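Local atomic coordinates of Serine/threonine-protein phosphatase 2A regulatory subunit B'' subunit alpha (Homo sapiens, PDB entry 4I5J), a protein that serves as a calcium-binding regulatory subunit of protein phosphatase 2A and might modulate the substrate selectivity, activity and localization of the catalytic enzyme. Residues C198-V201 with V206-M209; Q239-V244 with G250-R255. All blocks are in the same frame, centred on the assembly; numbering follows the deposited sequence.

Overall arrangement
This chain is the EF-hand-containing fragment of a longer regulatory subunit. Interaction 1 joins the first and seventh positions of a calcium-loaded EF-hand loop, and interaction 2 packs the helix before the following loop against that loop's second half. Their centres are about 11 Å apart. L207 and I252 link them as neighbouring strands do, in the manner of paired EF-hands: L207 N lies 2.8 Å from I252 O, a probable hydrogen bond. Only interaction 1 supplies calcium ligands, D200 and V206; the side chain of I252 stays about 9 Å from the ion. The L207 and I252 side chains also touch, while each packs in its own contact, and F266 borders both.

Interaction 1. Residues C198-V201 with V206-M209; sequences CMDV and VLSM. With CA (calcium ion), chain B.
The carboxylate of D200 and the carbonyl of V206 meet at a calcium ion, in the loop of an EF-hand between helix 189-199 and helix 209-226. V206 O stands off one face of the carboxylate plane, and the calcium ion lies on that same side but much nearer the plane. A second flat group, the peptide joining M199 to D200, has L207 CD2 over one face, 3.6 Å from M199 C.

Aspartate suits the first loop position because its short side chain brings one oxygen to the ion and keeps the other for the loop. With CG anti to the backbone N (chi1 -172°), D200 OD1 binds calcium at 2.3 Å, whereas D200 OD2 is hydrogen-bonded to the backbone N of G205. That second bond probably fixes the rotation of the carboxylate. V206 turns its side chain away from D200, toward K251, and contributes its backbone carbonyl to the ion: V206 O binds calcium at 2.3 Å, the ion lying almost straight ahead of it (C-O-calcium 176°). A water 2.4 Å from the ion sits across from D200 OD1, at an angle of 166°. D202, D204 and E211 complete the site. The two protein oxygens, 3.1 Å apart from D200 OD1 to V206 O, are brought together by the positive ion that both bind.

Beside the site the contact turns apolar. L207 is a branched, apolar residue whose CD2 also reaches M199 CB at 3.9 Å, while M199 extends to aromatic residues of helix 263-271, F270 and F271 among them. Helix 189-199 ends here in an inverse gamma turn centred on D200, where V201 N donates to M199 O at 2.7 Å.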
# COMPACT_ATOMS: atom_id res chain seq x y z
N CYS A 198 9.37 4.29 3.70
CA CYS A 198 9.13 5.13 4.88
C CYS A 198 10.31 5.05 5.86
O CYS A 198 10.70 6.05 6.44
CB CYS A 198 7.85 4.73 5.60
SG CYS A 198 6.38 5.11 4.67
N MET A 199 10.86 3.85 6.03
CA MET A 199 12.01 3.67 6.93
C MET A 199 13.31 4.19 6.36
O MET A 199 14.22 4.57 7.11
CB MET A 199 12.17 2.21 7.34
CG MET A 199 11.03 1.72 8.25
SD MET A 199 11.42 0.15 9.06
CE MET A 199 12.75 0.72 10.15
N ASP A 200 13.42 4.22 5.04
CA ASP A 200 14.64 4.73 4.42
C ASP A 200 14.67 6.25 4.48
O ASP A 200 14.50 6.92 3.46
CB ASP A 200 14.75 4.24 2.97
CG ASP A 200 16.09 4.58 2.33
OD1 ASP A 200 16.99 5.04 3.05
OD2 ASP A 200 16.24 4.40 1.11
N VAL A 201 14.87 6.78 5.68
CA VAL A 201 14.78 8.22 5.90
C VAL A 201 15.56 9.05 4.88
O VAL A 201 15.01 9.98 4.29
CB VAL A 201 15.24 8.60 7.30
CG1 VAL A 201 15.22 10.13 7.48
CG2 VAL A 201 14.38 7.91 8.35
N VAL A 206 19.11 1.92 1.37
CA VAL A 206 19.37 0.96 2.43
C VAL A 206 18.93 1.51 3.78
O VAL A 206 18.87 2.72 3.96
CB VAL A 206 20.85 0.61 2.54
CG1 VAL A 206 21.43 0.22 1.17
CG2 VAL A 206 21.63 1.76 3.17
N LEU A 207 18.65 0.62 4.73
CA LEU A 207 18.30 1.00 6.09
C LEU A 207 19.56 0.89 6.90
O LEU A 207 20.09 -0.20 7.07
CB LEU A 207 17.21 0.08 6.65
CG LEU A 207 15.94 0.01 5.79
CD1 LEU A 207 14.84 -0.77 6.49
CD2 LEU A 207 15.47 1.41 5.41
N SER A 208 20.07 2.03 7.36
CA SER A 208 21.28 2.06 8.17
C SER A 208 20.86 1.88 9.63
O SER A 208 19.67 1.99 9.96
CB SER A 208 21.98 3.40 7.99
OG SER A 208 21.11 4.46 8.39
N MET A 209 21.83 1.61 10.50
CA MET A 209 21.50 1.31 11.88
C MET A 209 20.99 2.54 12.61
O MET A 209 20.25 2.42 13.60
CB MET A 209 22.70 0.73 12.63
CG MET A 209 23.12 -0.63 12.11
SD MET A 209 24.64 -1.16 12.95
CE MET A 209 25.01 -2.70 12.10
CA CA B . 18.90 5.00 4.29
O HOH W 1 21.13 5.31 5.19

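Interaction 2. Residues Q239-V244 with G250-R255; sequences QMLDLV and GKITLR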
# COMPACT_ATOMS: atom_id res chain seq x y z
N GLN A 239 18.69 -9.08 17.44
CA GLN A 239 17.50 -9.86 17.08
C GLN A 239 17.06 -9.63 15.65
O GLN A 239 16.77 -10.58 14.92
CB GLN A 239 16.33 -9.51 18.01
CG GLN A 239 16.58 -9.88 19.47
CD GLN A 239 15.30 -9.86 20.29
OE1 GLN A 239 14.26 -9.40 19.82
NE2 GLN A 239 15.38 -10.37 21.51
N MET A 240 17.01 -8.36 15.27
CA MET A 240 16.51 -8.01 13.94
C MET A 240 17.48 -8.44 12.85
O MET A 240 17.08 -8.74 11.73
CB MET A 240 16.22 -6.50 13.86
CG MET A 240 15.02 -6.11 14.67
SD MET A 240 13.56 -7.03 14.10
CE MET A 240 13.14 -8.00 15.57
N LEU A 241 18.77 -8.47 13.18
CA LEU A 241 19.74 -8.89 12.19
C LEU A 241 19.70 -10.40 12.05
O LEU A 241 19.78 -10.92 10.94
CB LEU A 241 21.14 -8.42 12.57
CG LEU A 241 21.44 -6.94 12.34
CD1 LEU A 241 22.89 -6.62 12.84
CD2 LEU A 241 21.25 -6.59 10.86
N ASP A 242 19.56 -11.11 13.17
CA ASP A 242 19.39 -12.55 13.11
C ASP A 242 18.09 -12.88 12.38
O ASP A 242 18.00 -13.86 11.64
CB ASP A 242 19.41 -13.16 14.51
CG ASP A 242 20.75 -12.95 15.22
OD1 ASP A 242 21.78 -12.74 14.52
OD2 ASP A 242 20.78 -12.99 16.47
N LEU A 243 17.08 -12.03 12.57
CA LEU A 243 15.81 -12.25 11.90
C LEU A 243 15.94 -12.13 10.38
O LEU A 243 15.46 -12.99 9.65
CB LEU A 243 14.76 -11.27 12.41
CG LEU A 243 13.37 -11.43 11.78
CD1 LEU A 243 12.85 -12.84 12.02
CD2 LEU A 243 12.42 -10.40 12.35
N VAL A 244 16.60 -11.07 9.92
CA VAL A 244 16.60 -10.70 8.51
C VAL A 244 17.76 -11.32 7.72
O VAL A 244 17.65 -11.57 6.52
CB VAL A 244 16.58 -9.14 8.35
CG1 VAL A 244 16.86 -8.70 6.91
CG2 VAL A 244 15.24 -8.58 8.80
N GLY A 250 24.82 -3.23 8.26
CA GLY A 250 24.55 -1.83 8.49
C GLY A 250 23.91 -1.19 7.28
O GLY A 250 23.77 0.02 7.23
N LYS A 251 23.55 -2.01 6.30
CA LYS A 251 22.94 -1.51 5.06
C LYS A 251 21.88 -2.50 4.56
O LYS A 251 22.06 -3.20 3.57
CB LYS A 251 24.02 -1.25 3.98
CG LYS A 251 25.09 -0.23 4.41
CD LYS A 251 26.25 -0.13 3.44
CE LYS A 251 25.80 0.34 2.08
NZ LYS A 251 25.32 1.74 2.13
N ILE A 252 20.76 -2.57 5.28
CA ILE A 252 19.69 -3.50 4.93
C ILE A 252 18.93 -3.06 3.69
O ILE A 252 18.45 -1.92 3.62
CB ILE A 252 18.70 -3.65 6.11
CG1 ILE A 252 19.42 -4.32 7.28
CG2 ILE A 252 17.47 -4.49 5.71
CD1 ILE A 252 18.71 -4.17 8.58
N THR A 253 18.81 -3.96 2.71
CA THR A 253 18.14 -3.63 1.46
C THR A 253 16.70 -4.16 1.36
O THR A 253 16.26 -5.01 2.13
CB THR A 253 18.92 -4.15 0.23
OG1 THR A 253 18.82 -5.58 0.15
CG2 THR A 253 20.38 -3.74 0.29
N LEU A 254 15.98 -3.66 0.37
CA LEU A 254 14.62 -4.13 0.15
C LEU A 254 14.70 -5.63 -0.19
O LEU A 254 13.95 -6.45 0.33
CB LEU A 254 13.98 -3.35 -0.98
CG LEU A 254 12.59 -3.80 -1.39
CD1 LEU A 254 11.62 -3.63 -0.22
CD2 LEU A 254 12.15 -2.98 -2.58
N ARG A 255 15.66 -5.96 -1.04
CA ARG A 255 15.93 -7.35 -1.36
C ARG A 255 16.15 -8.21 -0.11
O ARG A 255 15.60 -9.30 -0.02
CB ARG A 255 17.15 -7.43 -2.29
CG ARG A 255 17.31 -8.76 -3.00
CD ARG A 255 18.53 -8.73 -3.93
NE ARG A 255 18.44 -9.77 -4.96
CZ ARG A 255 18.83 -11.03 -4.79
NH1 ARG A 255 19.37 -11.42 -3.64
NH2 ARG A 255 18.70 -11.90 -5.79
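I252 reaches from the loop before helix 254-260 to the end of helix 233-244, where L241 and V244 receive it. Its CB bond points toward that helix, and the side chain forks there. One branch is short: CG2, anti to the backbone N, approaches V244 CG1 at 4.4 Å. The other runs through CG1, which lies beside the backbone N (chi1 -66°), and then extends through a nearly straight chi2 of 163°. This carries the terminal I252 CD1 to L241 CD2, 4.2 Å away. The two long side chains cross obliquely, touching through their terminal methyls, while V244 takes the other fork.

L241 and V244 are three residues apart, nearly one helical turn, and so fall along the same flank of the helix. V244 faces the loop, and a short side chain suffices there, whereas L241 starts off to one side and needs leucine's extra reach to bring CD2 to I252 CD1. I252 and V244 both also pack on L257 of helix 254-260, and V244 touches F266 of helix 263-271, so the contact joins the apolar packing between helices 233-244, 254-260 and 263-271.

The order of helix, loop and helix, with I252 pairing through its backbone with L207, is consistent with the second member of an EF-hand pair; the calcium ion seen here is held by the other loop of the pair. Helix 254-260 begins at T253, whose side chain serves as N-cap while its backbone N bonds to D256 OD2, consistent with a capping box.

Methyl meets methyl throughout the contact, at distances of loose van der Waals packing. The association therefore rests on shape and on burial of hydrocarbon, with little directional preference of its own.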